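Local coordinates for flavodoxin, WrbA-like protein (Agrobacterium tumefaciens, PDB 3D7N), which probably binds FMN and transfers electrons as a flavodoxin-like member of the WrbA family, with likely NAD(P)H:quinone oxidoreductase activity, at residues S7-G16 with L52-P63; I38-W49 with W71-S80. One frame throughout, in Å; residues are numbered along the deposited sequence.

How the contacts relate
Contact 1 lies in the middle of the flavodoxin-like sheet, where strand 9-13 runs beside strand 57-65; contact 2 lies about 11 Å away, centre to centre, where the loop leaving strand 34-37 and the start of helix 46-54 pack on helix 71-79. Their segments alternate along the chain: 7-16, 38-49, 52-63, 71-80. Helix 46-54 belongs to both, and Leu52 CD2 meets Leu44 CD2 at 3.4 Å. Phe76 of helix 71-79 packs on Val12 and Phe60, so contact 2 covers that face of the sheet, while strand 9-13 leads into the loop that in flavodoxins holds the FMN phosphate. Helix 71-79 also reaches a second subunit.

Contact 1 (S7-G16 with L52-P63); sequences SNTVVVYHSG and LDAADAIIFGTP
Val10 lies beside Ile58 and Val12 beside Phe60 in the parallel core of a flavodoxin-like sheet, strand 9-13 running along strand 57-65. The ladder is regular: Val10 N bonds to Ala57 O, Ile59 N to Val10 O at 2.9 Å, Val12 N to Ile59 O, Gly61 N to Val12 O and His14 N to Gly61 O. On one face Val12 holds CG1 between its backbone N and carbonyl carbon (chi1 61°), which brings this methyl to the edge of the Phe60 ring, 3.7 Å from CD1; the two side chains lie alongside, pointing the same way. The Leu52 side chain, from helix 46-54, crosses that of Val10 at about a right angle, CD1 touching Val10 CG1 at 3.7 Å. On the other face Thr9 turns CG2 to Ile59 CD1 (3.7 Å) and OG1 toward the methyl of Ala57. Gly61 and Tyr13 form the closest bridge, CA to CA 4.1 Å, and Tyr13 CB packs on the Gly61 backbone. At the start of the ladder Asn8 O takes two donors, Asp56 N at 2.8 Å and Ala57 N. Asp56 OD2 accepts Asn8 N in return, at 3.1 Å and on its anti side, nearly straight at 170°; two opposed bonds thus tie these residues. At the far end the chain passes through His14, Ser15 and Gly16 into the loop that in flavodoxins binds the FMN phosphate; Thr20 bonds to His14 O, and Pro63 CD comes within 3.0 Å of that same oxygen.

Contact 2 (I38-W49 with W71-S80); sequences IDAEGNLSEDGW and WQFKKFADAS
The loop after strand 34-37 of this flavodoxin-like domain turns over helix 71-79, its tight turn gripped at one end and its apolar residues packed along the helix. In Gln72 a bend at chi2 (97°) swings the amide to the turn, where NE2 gives a bond to Ala40 O at 2.9 Å, tilted from the carbonyl plane. The Trp71 ring reaches the turn through CZ2, 3.6 Å from Ala40 O, and CZ3, 3.6 Å from Glu41 O, with Gln72 CD over one face. Asp39 to Gly42 form a type I turn; within it Asp39 OD1 accepts Glu41 N, an Asx turn, and also Asn43 N, from opposite faces of the carboxylate plane. Gly42, with positive phi, lays its CA against Gln72 O (3.6 Å). The Lys75 chain passes CG 3.5 Å from Gly42 O and ends in a weak bond from NZ to Glu41 O. Phe76 is the centre of the apolar contact. Ile38 brings CD1 to 3.7 Å from Phe76 CG, the side chains crossing at about a right angle. Leu44 lies alongside Phe76, its CD2 3.8 Å from CE1, and stands over the Trp49 ring. Trp49 slides past Phe76 in the opposite direction; their planes are 26° apart but the rings barely overlap, with Trp49 CH2 3.4 Å from Phe76 CD1. Trp71 N bonds to Asp78 OD2 of the second subunit, and reciprocally. Helix 71-79 and the start of helix 46-54 belong to one outer layer of the three-layer alpha/beta/alpha sandwich of the flavodoxin-like fold.

Contact 1 (S7-G16 with L52-P63)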
loop_
_atom_site.group_PDB
_atom_site.type_symbol
_atom_site.label_atom_id
_atom_site.label_comp_id
_atom_site.label_asym_id
_atom_site.label_seq_id
_atom_site.Cartn_x
_atom_site.Cartn_y
_atom_site.Cartn_z
ATOM N N SER A 7 12.247 -29.169 -8.259
ATOM C CA SER A 7 11.425 -28.033 -8.737
ATOM C C SER A 7 11.975 -27.236 -9.915
ATOM O O SER A 7 13.182 -27.083 -10.077
ATOM C CB SER A 7 11.145 -27.057 -7.576
ATOM O OG SER A 7 12.268 -26.226 -7.282
ATOM N N ASN A 8 11.049 -26.727 -10.718
ATOM C CA ASN A 8 11.354 -25.837 -11.821
ATOM C C ASN A 8 10.887 -24.436 -11.434
ATOM O O ASN A 8 9.717 -24.193 -11.254
ATOM C CB ASN A 8 10.677 -26.330 -13.128
ATOM C CG ASN A 8 10.791 -25.298 -14.292
ATOM O OD1 ASN A 8 11.870 -24.684 -14.502
ATOM N ND2 ASN A 8 9.681 -25.100 -15.049
ATOM N N THR A 9 11.845 -23.542 -11.259
ATOM C CA THR A 9 11.625 -22.149 -10.930
ATOM C C THR A 9 11.968 -21.312 -12.143
ATOM O O THR A 9 12.928 -21.579 -12.822
ATOM C CB THR A 9 12.474 -21.734 -9.734
ATOM O OG1 THR A 9 12.170 -22.616 -8.658
ATOM C CG2 THR A 9 12.170 -20.239 -9.277
ATOM N N VAL A 10 11.148 -20.317 -12.441
ATOM C CA VAL A 10 11.443 -19.375 -13.505
ATOM C C VAL A 10 11.604 -17.987 -12.925
ATOM O O VAL A 10 10.774 -17.552 -12.123
ATOM C CB VAL A 10 10.304 -19.370 -14.550
ATOM C CG1 VAL A 10 10.356 -18.104 -15.416
ATOM C CG2 VAL A 10 10.366 -20.653 -15.404
ATOM N N VAL A 11 12.679 -17.297 -13.287
ATOM C CA VAL A 11 12.815 -15.881 -12.969
ATOM C C VAL A 11 12.429 -15.099 -14.242
ATOM O O VAL A 11 13.078 -15.268 -15.323
ATOM C CB VAL A 11 14.231 -15.536 -12.499
ATOM C CG1 VAL A 11 14.404 -14.034 -12.424
ATOM C CG2 VAL A 11 14.528 -16.219 -11.167
ATOM N N VAL A 12 11.347 -14.303 -14.132
ATOM C CA VAL A 12 10.840 -13.465 -15.239
ATOM C C VAL A 12 11.010 -12.018 -14.781
ATOM O O VAL A 12 10.540 -11.637 -13.696
ATOM C CB VAL A 12 9.347 -13.795 -15.612
ATOM C CG1 VAL A 12 8.384 -13.532 -14.416
ATOM C CG2 VAL A 12 8.914 -13.036 -16.868
ATOM N N TYR A 13 11.749 -11.226 -15.549
ATOM C CA TYR A 13 12.188 -9.923 -15.044
ATOM C C TYR A 13 12.321 -8.889 -16.145
ATOM O O TYR A 13 12.582 -9.210 -17.314
ATOM C CB TYR A 13 13.574 -10.067 -14.353
ATOM C CG TYR A 13 14.691 -10.347 -15.345
ATOM C CD1 TYR A 13 15.510 -9.321 -15.817
ATOM C CD2 TYR A 13 14.878 -11.625 -15.871
ATOM C CE1 TYR A 13 16.503 -9.565 -16.804
ATOM C CE2 TYR A 13 15.895 -11.884 -16.844
ATOM C CZ TYR A 13 16.692 -10.843 -17.293
ATOM O OH TYR A 13 17.667 -11.077 -18.246
ATOM N N HIS A 14 12.215 -7.637 -15.739
ATOM C CA HIS A 14 12.596 -6.525 -16.604
ATOM C C HIS A 14 13.807 -5.808 -15.989
ATOM O O HIS A 14 13.849 -5.623 -14.777
ATOM C CB HIS A 14 11.402 -5.553 -16.818
ATOM C CG HIS A 14 11.785 -4.316 -17.551
ATOM N ND1 HIS A 14 11.911 -3.095 -16.926
ATOM C CD2 HIS A 14 12.171 -4.122 -18.838
ATOM C CE1 HIS A 14 12.322 -2.192 -17.805
ATOM N NE2 HIS A 14 12.494 -2.792 -18.970
ATOM N N SER A 15 14.800 -5.466 -16.817
ATOM C CA SER A 15 15.829 -4.503 -16.424
ATOM C C SER A 15 15.907 -3.310 -17.337
ATOM O O SER A 15 16.210 -3.416 -18.533
ATOM C CB SER A 15 17.211 -5.124 -16.326
ATOM O OG SER A 15 17.310 -6.120 -17.285
ATOM N N GLY A 16 15.623 -2.161 -16.736
ATOM C CA GLY A 16 16.025 -0.893 -17.301
ATOM C C GLY A 16 17.346 -0.566 -16.629
ATOM O O GLY A 16 17.387 -0.366 -15.392
ATOM N N LEU A 52 6.573 -20.034 -17.953
ATOM C CA LEU A 52 5.793 -19.621 -16.771
ATOM C C LEU A 52 4.652 -20.595 -16.489
ATOM O O LEU A 52 4.504 -21.056 -15.372
ATOM C CB LEU A 52 5.192 -18.234 -16.932
ATOM C CG LEU A 52 5.946 -16.899 -16.734
ATOM C CD1 LEU A 52 6.872 -16.904 -15.532
ATOM C CD2 LEU A 52 6.682 -16.538 -18.021
ATOM N N ASP A 53 3.832 -20.907 -17.493
ATOM C CA ASP A 53 2.811 -21.955 -17.315
ATOM C C ASP A 53 3.385 -23.334 -16.844
ATOM O O ASP A 53 2.670 -24.095 -16.207
ATOM C CB ASP A 53 1.986 -22.205 -18.590
ATOM C CG ASP A 53 1.180 -20.988 -19.054
ATOM O OD1 ASP A 53 1.180 -19.899 -18.421
ATOM O OD2 ASP A 53 0.549 -21.145 -20.127
ATOM N N ALA A 54 4.644 -23.645 -17.132
ATOM C CA ALA A 54 5.204 -24.973 -16.735
ATOM C C ALA A 54 6.014 -24.906 -15.437
ATOM O O ALA A 54 6.484 -25.928 -14.962
ATOM C CB ALA A 54 6.051 -25.608 -17.868
ATOM N N ALA A 55 6.167 -23.718 -14.867
ATOM C CA ALA A 55 6.998 -23.538 -13.646
ATOM C C ALA A 55 6.253 -24.007 -12.402
ATOM O O ALA A 55 5.011 -23.885 -12.344
ATOM C CB ALA A 55 7.448 -22.089 -13.485
ATOM N N ASP A 56 7.001 -24.583 -11.452
ATOM C CA ASP A 56 6.515 -24.759 -10.069
ATOM C C ASP A 56 6.576 -23.458 -9.214
ATOM O O ASP A 56 5.852 -23.345 -8.228
ATOM C CB ASP A 56 7.299 -25.845 -9.345
ATOM C CG ASP A 56 7.119 -27.194 -9.967
ATOM O OD1 ASP A 56 5.961 -27.625 -10.146
ATOM O OD2 ASP A 56 8.152 -27.826 -10.246
ATOM N N ALA A 57 7.467 -22.530 -9.592
ATOM C CA ALA A 57 7.671 -21.261 -8.910
ATOM C C ALA A 57 7.991 -20.202 -9.955
ATOM O O ALA A 57 8.687 -20.490 -10.910
ATOM C CB ALA A 57 8.780 -21.334 -7.880
ATOM N N ILE A 58 7.412 -19.011 -9.764
ATOM C CA ILE A 58 7.597 -17.819 -10.627
ATOM C C ILE A 58 8.065 -16.709 -9.725
ATOM O O ILE A 58 7.407 -16.387 -8.726
ATOM C CB ILE A 58 6.292 -17.359 -11.345
ATOM C CG1 ILE A 58 5.744 -18.494 -12.217
ATOM C CG2 ILE A 58 6.556 -16.136 -12.197
ATOM C CD1 ILE A 58 4.318 -18.260 -12.780
ATOM N N ILE A 59 9.239 -16.185 -10.043
ATOM C CA ILE A 59 9.807 -15.087 -9.299
ATOM C C ILE A 59 9.864 -13.886 -10.240
ATOM O O ILE A 59 10.487 -13.929 -11.273
ATOM C CB ILE A 59 11.207 -15.405 -8.734
ATOM C CG1 ILE A 59 11.198 -16.734 -7.964
ATOM C CG2 ILE A 59 11.708 -14.250 -7.831
ATOM C CD1 ILE A 59 12.618 -17.130 -7.353
ATOM N N PHE A 60 9.189 -12.830 -9.838
ATOM C CA PHE A 60 9.069 -11.602 -10.584
ATOM C C PHE A 60 10.202 -10.610 -10.252
ATOM O O PHE A 60 10.445 -10.307 -9.104
ATOM C CB PHE A 60 7.764 -10.918 -10.165
ATOM C CG PHE A 60 6.474 -11.677 -10.530
ATOM C CD1 PHE A 60 6.254 -12.157 -11.778
ATOM C CD2 PHE A 60 5.461 -11.819 -9.601
ATOM C CE1 PHE A 60 5.052 -12.817 -12.084
ATOM C CE2 PHE A 60 4.273 -12.428 -9.908
ATOM C CZ PHE A 60 4.066 -12.930 -11.142
ATOM N N GLY A 61 10.818 -10.047 -11.271
ATOM C CA GLY A 61 11.840 -9.047 -11.091
ATOM C C GLY A 61 11.540 -7.726 -11.776
ATOM O O GLY A 61 11.264 -7.673 -12.954
ATOM N N THR A 62 11.644 -6.625 -11.052
ATOM C CA THR A 62 11.480 -5.327 -11.727
ATOM C C THR A 62 12.188 -4.222 -10.986
ATOM O O THR A 62 12.303 -4.282 -9.764
ATOM C CB THR A 62 9.986 -4.988 -11.926
ATOM O OG1 THR A 62 9.861 -3.665 -12.459
ATOM C CG2 THR A 62 9.182 -5.101 -10.587
ATOM N N PRO A 63 12.681 -3.232 -11.721
ATOM C CA PRO A 63 13.110 -1.948 -11.169
ATOM C C PRO A 63 11.953 -1.238 -10.503
ATOM O O PRO A 63 10.850 -1.563 -10.799
ATOM C CB PRO A 63 13.555 -1.131 -12.404
ATOM C CG PRO A 63 13.564 -2.059 -13.565
ATOM C CD PRO A 63 12.898 -3.327 -13.180
#

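Contact 2 (I38-W49 with W71-S80)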
loop_
_atom_site.group_PDB
_atom_site.type_symbol
_atom_site.label_atom_id
_atom_site.label_comp_id
_atom_site.label_asym_id
_atom_site.label_seq_id
_atom_site.Cartn_x
_atom_site.Cartn_y
_atom_site.Cartn_z
ATOM N N ILE A 38 11.652 -9.790 -19.884
ATOM C CA ILE A 38 10.671 -8.903 -20.540
ATOM C C ILE A 38 11.501 -7.858 -21.258
ATOM O O ILE A 38 12.375 -7.250 -20.643
ATOM C CB ILE A 38 9.783 -8.191 -19.512
ATOM C CG1 ILE A 38 8.993 -9.215 -18.685
ATOM C CG2 ILE A 38 8.887 -7.128 -20.161
ATOM C CD1 ILE A 38 8.661 -8.769 -17.223
ATOM N N ASP A 39 11.281 -7.671 -22.560
ATOM C CA ASP A 39 12.121 -6.744 -23.321
ATOM C C ASP A 39 11.775 -5.273 -23.056
ATOM O O ASP A 39 10.870 -4.965 -22.273
ATOM C CB ASP A 39 12.142 -7.112 -24.814
ATOM C CG ASP A 39 10.804 -6.918 -25.501
ATOM O OD1 ASP A 39 9.979 -6.109 -25.004
ATOM O OD2 ASP A 39 10.595 -7.563 -26.566
ATOM N N ALA A 40 12.515 -4.373 -23.694
ATOM C CA ALA A 40 12.391 -2.933 -23.456
ATOM C C ALA A 40 11.022 -2.388 -23.790
ATOM O O ALA A 40 10.687 -1.267 -23.383
ATOM C CB ALA A 40 13.441 -2.162 -24.251
ATOM N N GLU A 41 10.244 -3.170 -24.544
ATOM C CA GLU A 41 8.874 -2.816 -24.918
ATOM C C GLU A 41 7.767 -3.517 -24.103
ATOM O O GLU A 41 6.595 -3.386 -24.428
ATOM C CB GLU A 41 8.714 -3.100 -26.421
ATOM C CG GLU A 41 9.211 -1.970 -27.298
ATOM C CD GLU A 41 9.839 -2.454 -28.596
ATOM O OE1 GLU A 41 11.036 -2.833 -28.572
ATOM O OE2 GLU A 41 9.167 -2.423 -29.654
ATOM N N GLY A 42 8.141 -4.253 -23.050
ATOM C CA GLY A 42 7.176 -4.959 -22.191
ATOM C C GLY A 42 6.638 -6.252 -22.783
ATOM O O GLY A 42 5.501 -6.651 -22.539
ATOM N N ASN A 43 7.461 -6.905 -23.584
ATOM C CA ASN A 43 7.071 -8.106 -24.289
ATOM C C ASN A 43 7.913 -9.282 -23.796
ATOM O O ASN A 43 9.090 -9.131 -23.484
ATOM C CB ASN A 43 7.255 -7.923 -25.785
ATOM C CG ASN A 43 6.235 -6.989 -26.405
ATOM O OD1 ASN A 43 6.564 -6.255 -27.348
ATOM N ND2 ASN A 43 4.996 -7.058 -25.946
ATOM N N LEU A 44 7.264 -10.431 -23.674
ATOM C CA LEU A 44 7.920 -11.660 -23.295
ATOM C C LEU A 44 7.718 -12.638 -24.473
ATOM O O LEU A 44 6.666 -12.673 -25.108
ATOM C CB LEU A 44 7.317 -12.197 -21.995
ATOM C CG LEU A 44 7.997 -13.409 -21.363
ATOM C CD1 LEU A 44 9.435 -13.062 -20.978
ATOM C CD2 LEU A 44 7.201 -13.889 -20.152
ATOM N N SER A 45 8.732 -13.422 -24.784
ATOM C CA SER A 45 8.594 -14.380 -25.863
ATOM C C SER A 45 7.610 -15.486 -25.477
ATOM O O SER A 45 7.238 -15.675 -24.319
ATOM C CB SER A 45 9.957 -14.985 -26.193
ATOM O OG SER A 45 10.449 -15.702 -25.072
ATOM N N GLU A 46 7.246 -16.272 -26.465
ATOM C CA GLU A 46 6.258 -17.303 -26.269
ATOM C C GLU A 46 6.921 -18.434 -25.483
ATOM O O GLU A 46 6.265 -19.189 -24.769
ATOM C CB GLU A 46 5.740 -17.766 -27.612
ATOM C CG GLU A 46 5.312 -16.593 -28.565
ATOM C CD GLU A 46 6.484 -15.641 -29.020
ATOM O OE1 GLU A 46 7.697 -15.960 -28.805
ATOM O OE2 GLU A 46 6.172 -14.558 -29.588
ATOM N N ASP A 47 8.240 -18.513 -25.607
ATOM C CA ASP A 47 9.068 -19.367 -24.774
ATOM C C ASP A 47 8.976 -18.951 -23.299
ATOM O O ASP A 47 8.855 -19.796 -22.425
ATOM C CB ASP A 47 10.513 -19.279 -25.251
ATOM C CG ASP A 47 10.636 -19.510 -26.765
ATOM O OD1 ASP A 47 10.163 -18.629 -27.549
ATOM O OD2 ASP A 47 11.174 -20.571 -27.164
ATOM N N GLY A 48 9.043 -17.656 -23.018
ATOM C CA GLY A 48 8.835 -17.181 -21.652
ATOM C C GLY A 48 7.499 -17.604 -21.076
ATOM O O GLY A 48 7.455 -18.172 -19.989
ATOM N N TRP A 49 6.420 -17.339 -21.805
ATOM C CA TRP A 49 5.047 -17.610 -21.338
ATOM C C TRP A 49 4.803 -19.107 -21.119
ATOM O O TRP A 49 4.189 -19.515 -20.123
ATOM C CB TRP A 49 4.001 -17.077 -22.337
ATOM C CG TRP A 49 3.922 -15.575 -22.414
ATOM C CD1 TRP A 49 4.317 -14.780 -23.455
ATOM C CD2 TRP A 49 3.437 -14.689 -21.408
ATOM N NE1 TRP A 49 4.093 -13.459 -23.167
ATOM C CE2 TRP A 49 3.551 -13.374 -21.914
ATOM C CE3 TRP A 49 2.884 -14.879 -20.159
ATOM C CZ2 TRP A 49 3.150 -12.272 -21.209
ATOM C CZ3 TRP A 49 2.469 -13.759 -19.447
ATOM C CH2 TRP A 49 2.615 -12.476 -19.975
ATOM N N TRP A 71 6.967 0.418 -16.242
ATOM C CA TRP A 71 5.873 0.205 -17.148
ATOM C C TRP A 71 6.007 -1.095 -17.935
ATOM O O TRP A 71 5.014 -1.739 -18.218
ATOM C CB TRP A 71 5.667 1.383 -18.079
ATOM C CG TRP A 71 6.660 1.570 -19.201
ATOM C CD1 TRP A 71 7.713 2.438 -19.221
ATOM C CD2 TRP A 71 6.643 0.924 -20.476
ATOM N NE1 TRP A 71 8.355 2.362 -20.419
ATOM C CE2 TRP A 71 7.729 1.436 -21.212
ATOM C CE3 TRP A 71 5.817 -0.053 -21.072
ATOM C CZ2 TRP A 71 8.017 1.014 -22.527
ATOM C CZ3 TRP A 71 6.116 -0.482 -22.355
ATOM C CH2 TRP A 71 7.194 0.066 -23.078
ATOM N N GLN A 72 7.232 -1.478 -18.267
ATOM C CA GLN A 72 7.482 -2.699 -18.990
ATOM C C GLN A 72 7.066 -3.903 -18.162
ATOM O O GLN A 72 6.435 -4.795 -18.670
ATOM C CB GLN A 72 8.967 -2.810 -19.376
ATOM C CG GLN A 72 9.425 -1.864 -20.492
ATOM C CD GLN A 72 10.084 -0.590 -19.952
ATOM O OE1 GLN A 72 9.848 -0.166 -18.817
ATOM N NE2 GLN A 72 10.880 0.036 -20.782
ATOM N N PHE A 73 7.421 -3.939 -16.876
ATOM C CA PHE A 73 6.891 -5.007 -16.005
ATOM C C PHE A 73 5.361 -5.038 -15.925
ATOM O O PHE A 73 4.778 -6.098 -16.020
ATOM C CB PHE A 73 7.458 -5.003 -14.596
ATOM C CG PHE A 73 7.046 -6.218 -13.810
ATOM C CD1 PHE A 73 7.746 -7.381 -13.910
ATOM C CD2 PHE A 73 5.902 -6.212 -13.062
ATOM C CE1 PHE A 73 7.354 -8.476 -13.244
ATOM C CE2 PHE A 73 5.508 -7.328 -12.388
ATOM C CZ PHE A 73 6.235 -8.445 -12.480
ATOM N N LYS A 74 4.714 -3.889 -15.776
ATOM C CA LYS A 74 3.246 -3.825 -15.629
ATOM C C LYS A 74 2.566 -4.260 -16.937
ATOM O O LYS A 74 1.610 -5.008 -16.924
ATOM C CB LYS A 74 2.831 -2.421 -15.172
ATOM C CG LYS A 74 1.375 -2.242 -14.855
ATOM C CD LYS A 74 0.892 -3.225 -13.774
ATOM C CE LYS A 74 -0.495 -2.910 -13.266
ATOM N NZ LYS A 74 -1.509 -2.790 -14.376
ATOM N N LYS A 75 3.109 -3.865 -18.083
ATOM C CA LYS A 75 2.631 -4.385 -19.385
ATOM C C LYS A 75 2.666 -5.914 -19.468
ATOM O O LYS A 75 1.794 -6.550 -20.061
ATOM C CB LYS A 75 3.467 -3.821 -20.534
ATOM C CG LYS A 75 2.962 -4.256 -21.925
ATOM C CD LYS A 75 3.491 -3.346 -23.008
ATOM C CE LYS A 75 2.812 -3.569 -24.352
ATOM N NZ LYS A 75 3.563 -4.503 -25.207
ATOM N N PHE A 76 3.704 -6.504 -18.919
ATOM C CA PHE A 76 3.758 -7.950 -18.817
ATOM C C PHE A 76 2.716 -8.482 -17.834
ATOM O O PHE A 76 2.074 -9.522 -18.116
ATOM C CB PHE A 76 5.151 -8.428 -18.404
ATOM C CG PHE A 76 5.131 -9.696 -17.650
ATOM C CD1 PHE A 76 5.085 -10.922 -18.324
ATOM C CD2 PHE A 76 5.151 -9.688 -16.253
ATOM C CE1 PHE A 76 5.038 -12.132 -17.618
ATOM C CE2 PHE A 76 5.120 -10.890 -15.530
ATOM C CZ PHE A 76 5.035 -12.113 -16.208
ATOM N N ALA A 77 2.554 -7.798 -16.688
ATOM C CA ALA A 77 1.587 -8.209 -15.684
ATOM C C ALA A 77 0.168 -8.159 -16.284
ATOM O O ALA A 77 -0.662 -9.105 -16.103
ATOM C CB ALA A 77 1.681 -7.287 -14.432
ATOM N N ASP A 78 -0.106 -7.048 -16.997
ATOM C CA ASP A 78 -1.394 -6.865 -17.634
ATOM C C ASP A 78 -1.628 -8.009 -18.636
ATOM O O ASP A 78 -2.729 -8.548 -18.713
ATOM C CB ASP A 78 -1.520 -5.468 -18.269
ATOM C CG ASP A 78 -1.619 -4.354 -17.234
ATOM O OD1 ASP A 78 -1.709 -4.657 -16.015
ATOM O OD2 ASP A 78 -1.635 -3.148 -17.613
ATOM N N ALA A 79 -0.585 -8.404 -19.367
ATOM C CA ALA A 79 -0.687 -9.475 -20.369
ATOM C C ALA A 79 -0.845 -10.850 -19.708
ATOM O O ALA A 79 -1.314 -11.774 -20.327
ATOM C CB ALA A 79 0.531 -9.473 -21.305
ATOM N N SER A 80 -0.492 -10.992 -18.443
ATOM C CA SER A 80 -0.775 -12.233 -17.726
ATOM C C SER A 80 -2.264 -12.346 -17.381
ATOM O O SER A 80 -2.671 -13.307 -16.743
ATOM C CB SER A 80 0.113 -12.386 -16.479
ATOM O OG SER A 80 -0.340 -11.588 -15.379
#